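Local atomic coordinates of D-ribulose-5-phosphate 3-epimerase, putative (Plasmodium falciparum, PDB entry 1TQX), a protein that probably catalyses the interconversion of D-ribulose 5-phosphate and D-xylulose 5-phosphate with the help of one divalent metal ion per subunit. Residues R102-A107 against V131-T136; Y75-V80 against E94-D99; S165-R168 against N173-I176; I121-D126 against S155-M160. All coordinates share one frame; numbering follows the deposited sequence.

Contact 1. Residues R102-A107 against V131-T136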
loop_
_atom_site.group_PDB
_atom_site.type_symbol
_atom_site.label_atom_id
_atom_site.label_comp_id
_atom_site.label_asym_id
_atom_site.label_seq_id
_atom_site.Cartn_x
_atom_site.Cartn_y
_atom_site.Cartn_z
ATOM N N ARG A 102 -1.707 -21.215 0.351
ATOM C CA ARG A 102 -1.348 -20.588 -0.917
ATOM C C ARG A 102 -0.680 -19.240 -0.686
ATOM O O ARG A 102 0.263 -18.879 -1.389
ATOM C CB ARG A 102 -2.581 -20.406 -1.802
ATOM C CG ARG A 102 -3.099 -21.693 -2.428
ATOM C CD ARG A 102 -4.214 -21.399 -3.413
ATOM N NE ARG A 102 -3.762 -20.547 -4.510
ATOM C CZ ARG A 102 -4.577 -19.890 -5.330
ATOM N NH1 ARG A 102 -5.892 -19.986 -5.179
ATOM N NH2 ARG A 102 -4.079 -19.134 -6.299
ATOM N N CYS A 103 -1.173 -18.495 0.299
ATOM C CA CYS A 103 -0.605 -17.189 0.614
ATOM C C CYS A 103 0.808 -17.342 1.175
ATOM O O CYS A 103 1.707 -16.564 0.843
ATOM C CB CYS A 103 -1.498 -16.445 1.613
ATOM S SG CYS A 103 -3.091 -15.902 0.901
ATOM N N ILE A 104 1.004 -18.341 2.027
ATOM C CA ILE A 104 2.322 -18.579 2.598
ATOM C C ILE A 104 3.333 -18.894 1.490
ATOM O O ILE A 104 4.460 -18.402 1.512
ATOM C CB ILE A 104 2.289 -19.744 3.611
ATOM C CG1 ILE A 104 1.505 -19.325 4.859
ATOM C CG2 ILE A 104 3.708 -20.148 3.996
ATOM C CD1 ILE A 104 1.297 -20.442 5.863
ATOM N N GLN A 105 2.926 -19.698 0.513
ATOM C CA GLN A 105 3.816 -20.061 -0.591
ATOM C C GLN A 105 4.204 -18.858 -1.459
ATOM O O GLN A 105 5.362 -18.727 -1.857
ATOM C CB GLN A 105 3.164 -21.144 -1.462
ATOM C CG GLN A 105 4.019 -21.616 -2.638
ATOM C CD GLN A 105 5.377 -22.162 -2.205
ATOM O OE1 GLN A 105 5.471 -22.946 -1.260
ATOM N NE2 GLN A 105 6.432 -21.756 -2.908
ATOM N N LEU A 106 3.242 -17.989 -1.758
ATOM C CA LEU A 106 3.523 -16.808 -2.575
ATOM C C LEU A 106 4.466 -15.878 -1.809
ATOM O O LEU A 106 5.412 -15.322 -2.373
ATOM C CB LEU A 106 2.226 -16.058 -2.905
ATOM C CG LEU A 106 2.108 -15.342 -4.254
ATOM C CD1 LEU A 106 0.960 -14.340 -4.197
ATOM C CD2 LEU A 106 3.402 -14.641 -4.610
ATOM N N ALA A 107 4.196 -15.707 -0.518
ATOM C CA ALA A 107 5.025 -14.851 0.322
ATOM C C ALA A 107 6.467 -15.362 0.323
ATOM O O ALA A 107 7.410 -14.577 0.239
ATOM C CB ALA A 107 4.473 -14.817 1.744
ATOM N N VAL A 131 -4.082 -14.243 10.679
ATOM C CA VAL A 131 -3.196 -14.731 11.731
ATOM C C VAL A 131 -2.245 -15.871 11.338
ATOM O O VAL A 131 -1.040 -15.779 11.564
ATOM C CB VAL A 131 -4.004 -15.134 12.985
ATOM C CG1 VAL A 131 -3.078 -15.713 14.047
ATOM C CG2 VAL A 131 -4.717 -13.907 13.541
ATOM N N PRO A 132 -2.767 -16.955 10.744
ATOM C CA PRO A 132 -1.875 -18.056 10.361
ATOM C C PRO A 132 -0.715 -17.601 9.469
ATOM O O PRO A 132 0.423 -18.046 9.630
ATOM C CB PRO A 132 -2.813 -19.022 9.643
ATOM C CG PRO A 132 -4.121 -18.798 10.345
ATOM C CD PRO A 132 -4.170 -17.291 10.449
ATOM N N ILE A 133 -1.006 -16.705 8.532
ATOM C CA ILE A 133 0.021 -16.208 7.626
ATOM C C ILE A 133 0.978 -15.262 8.335
ATOM O O ILE A 133 2.198 -15.376 8.198
ATOM C CB ILE A 133 -0.599 -15.448 6.443
ATOM C CG1 ILE A 133 -1.634 -16.329 5.742
ATOM C CG2 ILE A 133 0.496 -15.040 5.466
ATOM C CD1 ILE A 133 -2.503 -15.581 4.748
ATOM N N LEU A 134 0.417 -14.328 9.094
ATOM C CA LEU A 134 1.220 -13.350 9.810
ATOM C C LEU A 134 2.141 -13.978 10.846
ATOM O O LEU A 134 3.215 -13.450 11.121
ATOM C CB LEU A 134 0.312 -12.311 10.479
ATOM C CG LEU A 134 -0.532 -11.468 9.515
ATOM C CD1 LEU A 134 -1.380 -10.473 10.295
ATOM C CD2 LEU A 134 0.386 -10.743 8.542
ATOM N N ASP A 135 1.730 -15.105 11.417
ATOM C CA ASP A 135 2.558 -15.760 12.425
ATOM C C ASP A 135 3.849 -16.357 11.861
ATOM O O ASP A 135 4.775 -16.653 12.616
ATOM C CB ASP A 135 1.759 -16.846 13.157
ATOM C CG ASP A 135 0.763 -16.272 14.155
ATOM O OD1 ASP A 135 0.860 -15.070 14.491
ATOM O OD2 ASP A 135 -0.113 -17.029 14.621
ATOM N N THR A 136 3.919 -16.521 10.542
ATOM C CA THR A 136 5.108 -17.084 9.902
ATOM C C THR A 136 6.229 -16.059 9.782
ATOM O O THR A 136 7.375 -16.411 9.480
ATOM C CB THR A 136 4.798 -17.592 8.485
ATOM O OG1 THR A 136 4.560 -16.473 7.624
ATOM C CG2 THR A 136 3.570 -18.483 8.494
#

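Contact 2. Residues Y75-V80 against E94-D99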
loop_
_atom_site.group_PDB
_atom_site.type_symbol
_atom_site.label_atom_id
_atom_site.label_comp_id
_atom_site.label_asym_id
_atom_site.label_seq_id
_atom_site.Cartn_x
_atom_site.Cartn_y
_atom_site.Cartn_z
ATOM N N TYR A 75 -4.267 -13.762 -10.122
ATOM C CA TYR A 75 -2.984 -14.385 -10.439
ATOM C C TYR A 75 -1.781 -13.496 -10.115
ATOM O O TYR A 75 -0.903 -13.305 -10.959
ATOM C CB TYR A 75 -2.942 -14.749 -11.929
ATOM C CG TYR A 75 -4.168 -15.483 -12.415
ATOM C CD1 TYR A 75 -4.484 -16.746 -11.926
ATOM C CD2 TYR A 75 -5.012 -14.916 -13.367
ATOM C CE1 TYR A 75 -5.610 -17.431 -12.371
ATOM C CE2 TYR A 75 -6.146 -15.595 -13.822
ATOM C CZ TYR A 75 -6.435 -16.852 -13.317
ATOM O OH TYR A 75 -7.546 -17.543 -13.759
ATOM N N PRO A 76 -1.713 -12.950 -8.893
ATOM C CA PRO A 76 -0.575 -12.091 -8.547
ATOM C C PRO A 76 0.796 -12.759 -8.701
ATOM O O PRO A 76 1.805 -12.080 -8.880
ATOM C CB PRO A 76 -0.871 -11.691 -7.102
ATOM C CG PRO A 76 -1.642 -12.869 -6.574
ATOM C CD PRO A 76 -2.591 -13.150 -7.728
ATOM N N GLU A 77 0.826 -14.087 -8.632
ATOM C CA GLU A 77 2.075 -14.833 -8.780
ATOM C C GLU A 77 2.751 -14.520 -10.127
ATOM O O GLU A 77 3.979 -14.507 -10.232
ATOM C CB GLU A 77 1.794 -16.340 -8.667
ATOM C CG GLU A 77 0.744 -16.863 -9.665
ATOM C CD GLU A 77 -0.693 -16.837 -9.133
ATOM O OE1 GLU A 77 -0.970 -16.151 -8.124
ATOM O OE2 GLU A 77 -1.556 -17.508 -9.743
ATOM N N LYS A 78 1.949 -14.244 -11.152
ATOM C CA LYS A 78 2.486 -13.945 -12.486
ATOM C C LYS A 78 3.249 -12.632 -12.560
ATOM O O LYS A 78 4.056 -12.420 -13.472
ATOM C CB LYS A 78 1.354 -13.882 -13.513
ATOM C CG LYS A 78 0.623 -15.188 -13.746
ATOM C CD LYS A 78 -0.453 -15.003 -14.804
ATOM C CE LYS A 78 -1.203 -16.297 -15.067
ATOM N NZ LYS A 78 -2.220 -16.103 -16.134
ATOM N N TYR A 79 2.985 -11.741 -11.613
ATOM C CA TYR A 79 3.630 -10.438 -11.617
ATOM C C TYR A 79 4.995 -10.382 -10.933
ATOM O O TYR A 79 5.768 -9.463 -11.180
ATOM C CB TYR A 79 2.696 -9.391 -10.985
ATOM C CG TYR A 79 1.409 -9.159 -11.757
ATOM C CD1 TYR A 79 0.401 -10.126 -11.787
ATOM C CD2 TYR A 79 1.204 -7.978 -12.465
ATOM C CE1 TYR A 79 -0.782 -9.919 -12.505
ATOM C CE2 TYR A 79 0.019 -7.759 -13.190
ATOM C CZ TYR A 79 -0.967 -8.735 -13.202
ATOM O OH TYR A 79 -2.145 -8.534 -13.893
ATOM N N VAL A 80 5.303 -11.354 -10.083
ATOM C CA VAL A 80 6.580 -11.338 -9.375
ATOM C C VAL A 80 7.822 -11.275 -10.281
ATOM O O VAL A 80 8.697 -10.429 -10.085
ATOM C CB VAL A 80 6.705 -12.550 -8.422
ATOM C CG1 VAL A 80 8.036 -12.493 -7.669
ATOM C CG2 VAL A 80 5.547 -12.542 -7.421
ATOM N N GLU A 94 -7.724 -12.162 -0.806
ATOM C CA GLU A 94 -8.865 -12.636 -1.586
ATOM C C GLU A 94 -8.498 -13.163 -2.968
ATOM O O GLU A 94 -9.207 -14.002 -3.522
ATOM C CB GLU A 94 -9.915 -11.525 -1.737
ATOM C CG GLU A 94 -10.409 -10.937 -0.416
ATOM C CD GLU A 94 -9.513 -9.827 0.097
ATOM O OE1 GLU A 94 -8.480 -9.558 -0.547
ATOM O OE2 GLU A 94 -9.840 -9.217 1.138
ATOM N N ALA A 95 -7.398 -12.671 -3.531
ATOM C CA ALA A 95 -6.975 -13.114 -4.856
ATOM C C ALA A 95 -6.577 -14.591 -4.834
ATOM O O ALA A 95 -6.625 -15.268 -5.864
ATOM C CB ALA A 95 -5.807 -12.258 -5.348
ATOM N N LEU A 96 -6.175 -15.078 -3.665
ATOM C CA LEU A 96 -5.787 -16.475 -3.501
ATOM C C LEU A 96 -6.864 -17.248 -2.745
ATOM O O LEU A 96 -6.568 -18.183 -2.001
ATOM C CB LEU A 96 -4.450 -16.581 -2.756
ATOM C CG LEU A 96 -3.195 -16.489 -3.627
ATOM C CD1 LEU A 96 -3.242 -15.218 -4.450
ATOM C CD2 LEU A 96 -1.940 -16.523 -2.755
ATOM N N ASN A 97 -8.114 -16.835 -2.934
ATOM C CA ASN A 97 -9.254 -17.491 -2.304
ATOM C C ASN A 97 -9.157 -17.640 -0.787
ATOM O O ASN A 97 -9.665 -18.605 -0.210
ATOM C CB ASN A 97 -9.473 -18.858 -2.958
ATOM C CG ASN A 97 -9.861 -18.744 -4.421
ATOM O OD1 ASN A 97 -9.787 -19.715 -5.177
ATOM N ND2 ASN A 97 -10.287 -17.555 -4.826
ATOM N N GLU A 98 -8.501 -16.680 -0.146
ATOM C CA GLU A 98 -8.365 -16.675 1.303
ATOM C C GLU A 98 -7.807 -17.949 1.937
ATOM O O GLU A 98 -8.149 -18.279 3.072
ATOM C CB GLU A 98 -9.718 -16.339 1.943
ATOM C CG GLU A 98 -10.203 -14.931 1.621
ATOM C CD GLU A 98 -11.494 -14.568 2.328
ATOM O OE1 GLU A 98 -11.721 -15.063 3.450
ATOM O OE2 GLU A 98 -12.271 -13.769 1.769
ATOM N N ASP A 99 -6.955 -18.680 1.232
ATOM C CA ASP A 99 -6.413 -19.866 1.868
ATOM C C ASP A 99 -4.949 -19.647 2.243
ATOM O O ASP A 99 -4.098 -19.326 1.410
ATOM C CB ASP A 99 -6.623 -21.111 0.999
ATOM C CG ASP A 99 -5.551 -21.305 -0.016
ATOM O OD1 ASP A 99 -5.394 -20.416 -0.879
ATOM O OD2 ASP A 99 -4.869 -22.352 0.052
HETATM O O HOH W 1 -6.009 -15.192 -8.575
#

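Contact 3. Residues S165-R168 against N173-I176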
loop_
_atom_site.group_PDB
_atom_site.type_symbol
_atom_site.label_atom_id
_atom_site.label_comp_id
_atom_site.label_asym_id
_atom_site.label_seq_id
_atom_site.Cartn_x
_atom_site.Cartn_y
_atom_site.Cartn_z
ATOM N N SER A 165 -6.179 -1.680 15.047
ATOM C CA SER A 165 -5.845 -1.887 16.459
ATOM C C SER A 165 -5.521 -3.352 16.744
ATOM O O SER A 165 -4.580 -3.652 17.478
ATOM C CB SER A 165 -6.993 -1.428 17.362
ATOM O OG SER A 165 -7.122 -0.020 17.336
ATOM N N PHE A 166 -6.299 -4.260 16.161
ATOM C CA PHE A 166 -6.069 -5.693 16.342
ATOM C C PHE A 166 -4.645 -6.073 15.937
ATOM O O PHE A 166 -3.932 -6.739 16.686
ATOM C CB PHE A 166 -7.053 -6.503 15.492
ATOM C CG PHE A 166 -6.768 -7.980 15.482
ATOM C CD1 PHE A 166 -7.207 -8.796 16.523
ATOM C CD2 PHE A 166 -6.039 -8.556 14.443
ATOM C CE1 PHE A 166 -6.922 -10.166 16.530
ATOM C CE2 PHE A 166 -5.749 -9.923 14.443
ATOM C CZ PHE A 166 -6.191 -10.727 15.486
ATOM N N LEU A 167 -4.241 -5.651 14.740
ATOM C CA LEU A 167 -2.914 -5.959 14.218
ATOM C C LEU A 167 -1.770 -5.362 15.032
ATOM O O LEU A 167 -0.802 -6.055 15.340
ATOM C CB LEU A 167 -2.806 -5.499 12.757
ATOM C CG LEU A 167 -3.685 -6.235 11.740
ATOM C CD1 LEU A 167 -3.735 -5.459 10.437
ATOM C CD2 LEU A 167 -3.137 -7.634 11.509
ATOM N N ARG A 168 -1.871 -4.084 15.385
ATOM C CA ARG A 168 -0.806 -3.448 16.158
ATOM C C ARG A 168 -0.630 -4.090 17.529
ATOM O O ARG A 168 0.490 -4.248 18.011
ATOM C CB ARG A 168 -1.077 -1.950 16.335
ATOM C CG ARG A 168 -0.018 -1.225 17.167
ATOM C CD ARG A 168 1.372 -1.411 16.565
ATOM N NE ARG A 168 1.486 -0.806 15.238
ATOM C CZ ARG A 168 2.092 -1.384 14.204
ATOM N NH1 ARG A 168 2.635 -2.585 14.342
ATOM N NH2 ARG A 168 2.161 -0.761 13.034
ATOM N N ASN A 173 5.888 -5.222 15.632
ATOM C CA ASN A 173 6.854 -4.840 14.601
ATOM C C ASN A 173 6.307 -4.905 13.179
ATOM O O ASN A 173 7.025 -4.637 12.217
ATOM C CB ASN A 173 8.106 -5.717 14.691
ATOM C CG ASN A 173 8.883 -5.493 15.969
ATOM O OD1 ASN A 173 9.257 -4.363 16.292
ATOM N ND2 ASN A 173 9.133 -6.570 16.705
ATOM N N LEU A 174 5.040 -5.263 13.046
ATOM C CA LEU A 174 4.425 -5.359 11.730
ATOM C C LEU A 174 4.080 -3.985 11.160
ATOM O O LEU A 174 3.534 -3.130 11.859
ATOM C CB LEU A 174 3.156 -6.206 11.818
ATOM C CG LEU A 174 2.284 -6.326 10.569
ATOM C CD1 LEU A 174 3.014 -7.122 9.485
ATOM C CD2 LEU A 174 0.982 -7.014 10.945
ATOM N N ASN A 175 4.422 -3.770 9.894
ATOM C CA ASN A 175 4.094 -2.511 9.228
ATOM C C ASN A 175 2.603 -2.585 8.902
ATOM O O ASN A 175 2.138 -3.559 8.304
ATOM C CB ASN A 175 4.893 -2.351 7.924
ATOM C CG ASN A 175 6.355 -1.995 8.165
ATOM O OD1 ASN A 175 6.669 -0.903 8.645
ATOM N ND2 ASN A 175 7.255 -2.916 7.829
ATOM N N ILE A 176 1.852 -1.571 9.320
ATOM C CA ILE A 176 0.419 -1.532 9.052
ATOM C C ILE A 176 0.154 -0.335 8.153
ATOM O O ILE A 176 0.417 0.813 8.513
ATOM C CB ILE A 176 -0.399 -1.429 10.354
ATOM C CG1 ILE A 176 -0.138 -2.668 11.224
ATOM C CG2 ILE A 176 -1.888 -1.339 10.026
ATOM C CD1 ILE A 176 -0.724 -2.589 12.628
#

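Contact 4. Residues I121-D126 against S155-M160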
loop_
_atom_site.group_PDB
_atom_site.type_symbol
_atom_site.label_atom_id
_atom_site.label_comp_id
_atom_site.label_asym_id
_atom_site.label_seq_id
_atom_site.Cartn_x
_atom_site.Cartn_y
_atom_site.Cartn_z
ATOM N N ILE A 121 -6.265 -6.856 2.607
ATOM C CA ILE A 121 -7.614 -7.351 2.850
ATOM C C ILE A 121 -8.614 -6.231 2.571
ATOM O O ILE A 121 -8.392 -5.079 2.950
ATOM C CB ILE A 121 -7.822 -7.836 4.315
ATOM C CG1 ILE A 121 -7.267 -6.802 5.297
ATOM C CG2 ILE A 121 -7.201 -9.212 4.506
ATOM C CD1 ILE A 121 -7.513 -7.147 6.758
ATOM N N LYS A 122 -9.711 -6.578 1.905
ATOM C CA LYS A 122 -10.751 -5.614 1.580
ATOM C C LYS A 122 -11.640 -5.361 2.807
ATOM O O LYS A 122 -11.612 -6.123 3.773
ATOM C CB LYS A 122 -11.570 -6.122 0.388
ATOM C CG LYS A 122 -10.720 -6.306 -0.870
ATOM C CD LYS A 122 -11.545 -6.471 -2.142
ATOM C CE LYS A 122 -12.266 -7.805 -2.199
ATOM N NZ LYS A 122 -13.074 -7.952 -3.453
ATOM N N PRO A 123 -12.436 -4.282 2.781
ATOM C CA PRO A 123 -13.322 -3.931 3.896
ATOM C C PRO A 123 -14.121 -5.064 4.539
ATOM O O PRO A 123 -14.160 -5.178 5.761
ATOM C CB PRO A 123 -14.221 -2.861 3.287
ATOM C CG PRO A 123 -13.282 -2.159 2.340
ATOM C CD PRO A 123 -12.586 -3.320 1.671
ATOM N N LYS A 124 -14.752 -5.901 3.722
ATOM C CA LYS A 124 -15.563 -6.994 4.248
ATOM C C LYS A 124 -14.808 -8.239 4.711
ATOM O O LYS A 124 -15.426 -9.176 5.213
ATOM C CB LYS A 124 -16.615 -7.406 3.212
ATOM C CG LYS A 124 -17.526 -6.268 2.773
ATOM C CD LYS A 124 -18.513 -6.737 1.714
ATOM C CE LYS A 124 -19.344 -5.583 1.182
ATOM N NZ LYS A 124 -20.266 -6.031 0.105
ATOM N N THR A 125 -13.486 -8.257 4.560
ATOM C CA THR A 125 -12.698 -9.421 4.976
ATOM C C THR A 125 -12.221 -9.324 6.428
ATOM O O THR A 125 -11.641 -8.320 6.838
ATOM C CB THR A 125 -11.477 -9.613 4.053
ATOM O OG1 THR A 125 -11.921 -9.686 2.695
ATOM C CG2 THR A 125 -10.741 -10.903 4.396
ATOM N N ASP A 126 -12.468 -10.383 7.193
ATOM C CA ASP A 126 -12.098 -10.464 8.608
ATOM C C ASP A 126 -10.582 -10.546 8.812
ATOM O O ASP A 126 -9.941 -11.475 8.326
ATOM C CB ASP A 126 -12.780 -11.696 9.217
ATOM C CG ASP A 126 -12.457 -11.892 10.688
ATOM O OD1 ASP A 126 -12.915 -12.908 11.254
ATOM O OD2 ASP A 126 -11.754 -11.046 11.279
ATOM N N SER A 155 -14.711 7.915 0.379
ATOM C CA SER A 155 -14.573 8.294 1.782
ATOM C C SER A 155 -14.016 7.229 2.730
ATOM O O SER A 155 -14.370 6.051 2.662
ATOM C CB SER A 155 -15.916 8.800 2.318
ATOM O OG SER A 155 -16.893 7.779 2.287
ATOM N N PHE A 156 -13.143 7.680 3.622
ATOM C CA PHE A 156 -12.487 6.847 4.628
ATOM C C PHE A 156 -13.517 6.123 5.498
ATOM O O PHE A 156 -14.437 6.747 6.030
ATOM C CB PHE A 156 -11.608 7.756 5.498
ATOM C CG PHE A 156 -10.901 7.057 6.628
ATOM C CD1 PHE A 156 -9.732 6.336 6.403
ATOM C CD2 PHE A 156 -11.373 7.175 7.935
ATOM C CE1 PHE A 156 -9.039 5.750 7.462
ATOM C CE2 PHE A 156 -10.688 6.594 8.999
ATOM C CZ PHE A 156 -9.519 5.881 8.762
ATOM N N MET A 157 -13.360 4.808 5.639
ATOM C CA MET A 157 -14.265 4.013 6.463
ATOM C C MET A 157 -13.690 3.901 7.869
ATOM O O MET A 157 -12.781 3.110 8.116
ATOM C CB MET A 157 -14.442 2.618 5.864
ATOM C CG MET A 157 -15.117 2.614 4.509
ATOM S SD MET A 157 -15.081 0.987 3.727
ATOM C CE MET A 157 -16.179 0.060 4.822
ATOM N N HIS A 158 -14.226 4.699 8.786
ATOM C CA HIS A 158 -13.749 4.701 10.163
ATOM C C HIS A 158 -13.935 3.353 10.857
ATOM O O HIS A 158 -13.215 3.032 11.802
ATOM C CB HIS A 158 -14.463 5.801 10.957
ATOM C CG HIS A 158 -13.840 6.095 12.287
ATOM N ND1 HIS A 158 -13.777 5.165 13.305
ATOM C CD2 HIS A 158 -13.256 7.218 12.768
ATOM C CE1 HIS A 158 -13.179 5.702 14.353
ATOM N NE2 HIS A 158 -12.853 6.948 14.054
ATOM N N ASP A 159 -14.892 2.559 10.387
ATOM C CA ASP A 159 -15.151 1.262 10.999
ATOM C C ASP A 159 -14.067 0.214 10.719
ATOM O O ASP A 159 -14.151 -0.915 11.196
ATOM C CB ASP A 159 -16.527 0.742 10.563
ATOM C CG ASP A 159 -16.600 0.437 9.080
ATOM O OD1 ASP A 159 -15.938 1.136 8.284
ATOM O OD2 ASP A 159 -17.345 -0.495 8.709
ATOM N N MET A 160 -13.045 0.591 9.956
ATOM C CA MET A 160 -11.945 -0.326 9.659
ATOM C C MET A 160 -10.840 -0.181 10.704
ATOM O O MET A 160 -9.893 -0.969 10.728
ATOM C CB MET A 160 -11.367 -0.039 8.263
ATOM C CG MET A 160 -12.303 -0.377 7.115
ATOM S SD MET A 160 -12.622 -2.146 7.000
ATOM C CE MET A 160 -14.216 -2.309 7.859
#

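Contact 1. Residues R102-A107 against V131-T136
C103 and I104 of helix 100-111 meet I133 of the short helix 131-134 and T136 just after it. The contact across the two segments is apolar. I133 does most of the work. Its CD1 presses on C103 CB at 3.4 Å, which is tighter than usual for two carbons. The same CD1 also lies 3.9 Å from C103 SG, so the methyl sits against the whole short side chain of the cysteine. I133 CG1 stands beside the backbone N (chi1 -54°), and the extended branch beyond it carries CD1 across to the neighbouring helix. I104 packs less closely. Its CG1 is 4.4 Å from I133 CG1. The backbones come nearest at I104 and I133, whose CA atoms are 6.0 Å apart. I104 CD1 meets T136 CG2 at 4.0 Å.

No hydrogen bond crosses between the segments. Within 131-136, I133 O accepts T136 OG1 at 2.7 Å, with the hydroxyl in the carbonyl plane. It also accepts T136 N at 3.1 Å. With chi1 70°, T136 OG1 turns back to I133 O and CG2 is left facing I104 CD1. T136 OG1 takes a further hydrogen bond from L138 N.

C103 and I133 both rest on I119 of strand 116-121 and on F93, while L134 packs on L167 of helix 161-170. The contact is thus helix against helix on the outside of the barrel: neighbouring helices of the outer layer of a beta/alpha (TIM) barrel, packed side by side over the strands.

Contact 2. Residues Y75-V80 against E94-D99
P76 meets L96 and A95 through CG and CD of its ring; its side chain and that of L96 cross obliquely. P76 CG is 3.5 Å from L96 CD1, and P76 CD is 4.1 Å from A95 CB. L96 CG lies beside its own backbone N (chi1 -86°), and one methyl of the fork, CD1, reaches over to the proline. A water adds a polar bridge. It accepts from Y75 N at 2.7 Å and donates to A95 O at 2.8 Å, so the two backbones are joined next to the apolar patch.

The next shell fixes the partners. F91 of strand 88-92 touches both P76 and L96. L106 of helix 100-111 also touches P76, and C103 and R102 touch L96. L96 opens a type I' beta turn to D99, closed by D99 N to L96 O at 3.3 Å. D99 is the N-cap of helix 100-111, so the turn leads straight into the helix.

Both segments follow strands of the barrel, 66-72 and 88-92. The side chain of P76 is about 13 Å from the bound zinc ion. Adjacent beta-alpha loops packed together at this end of the strands are characteristic of a TIM barrel, whose active site lies there.

Contact 3. Residues S165-R168 against N173-I176
L174 O is gripped by both terminal nitrogens of R168. NH1 donates to it at 2.7 Å with an N-H...O angle of 153°. NH2 donates at 3.0 Å with a more bent angle of 136°. The carbonyl oxygen lies in the guanidinium plane, at the end of the group between its two nitrogens. NH1 comes in on a lone pair, while NH2 approaches nearly along the C=O axis.

The arginine has to fold back to do this. CG is anti to the backbone N (chi1 179°), and the chain then bends at both chi2 and chi3, which brings the guanidinium round to L174, just before the strand. I176 fills the bend. Its CD1 lies 3.4 Å above the guanidinium plane, over the centre of one face. The same methyl is 3.3 Å from R168 N, so it is wedged between the helix backbone and the folded side chain. L167 completes the apolar side: its CB is 3.6 Å from I176 CD1, and its CD2 is 4.2 Å from L174 CD2. V142 of strand 141-145 touches both L167 and L174.

R168 NH2 has a second acceptor in G194 O, and NH1 makes a weak bond to Y171 O. These elements belong to the beta-alpha-beta unit of strand 141-145, helix 161-170 and strand 175-179. With backbone oxygens round its rim and a methyl on one face, the guanidinium should be held firmly in orientation. Its positive charge is probably stabilised by the carbonyl dipoles of L174 and G194, and more weakly Y171. It ties the last turn of the helix to the residue leading into strand 175-179.

Contact 4. Residues I121-D126 against S155-M160
This is an apolar contact between two loops that follow neighbouring barrel strands, 116-121 and 141-145, and it is made by P123 with M157 and M160. The two methionines meet different parts of the proline. M157 takes the ring. Its CE is 3.8 Å from P123 CB, and its SD is 3.9 Å from P123 CG. The side chains of P123 and M157 cross at about a right angle. M157 runs extended to SD and bends only at the last torsion (chi3 68°), which brings the methyl to CB. M160 takes the backbone side. Bends at chi2 and chi3 bring its SD to 3.6 Å from P123 CA and 4.1 Å from P123 CB, while its CE lies 3.6 Å from P123 O.

Both loops are held in shape from within. P123 sits in a type I beta turn closed by T125 N to K122 O at 2.9 Å. M160 N bonds to M157 O at 3.1 Å, which keeps the two methionines on one short turn. From outside the two loops, K163 NZ of helix 161-170 donates to T125 O.

The side chain of P123 is about 11 Å from the bound zinc ion. No hydrogen bond joins the two segments directly. The contact probably rests on dispersion between the two thioethers and the proline ring and backbone, and P123 O accepts a hydrogen bond from K163 NZ.

From the N terminus, contact 2 comes first and closes a loop over strand 88-92. Contact 1 opens three residues later and spans strand 116-121. Contact 4 starts inside that loop and ends beyond it, so contacts 1 and 4 cross. Contact 3 follows last and closes only the turn from helix 161-170 to strand 175-179. Contacts 2 and 4 tie loops at the catalytic end of the barrel, and E94 OE2 joins them through T125 OG1 and K122 N. Contact 1 joins two outer helices, and contact 3 joins an outer helix to a barrel strand. These two also meet through V131 against F166. Helix 100-111 links contact 2 to contact 1.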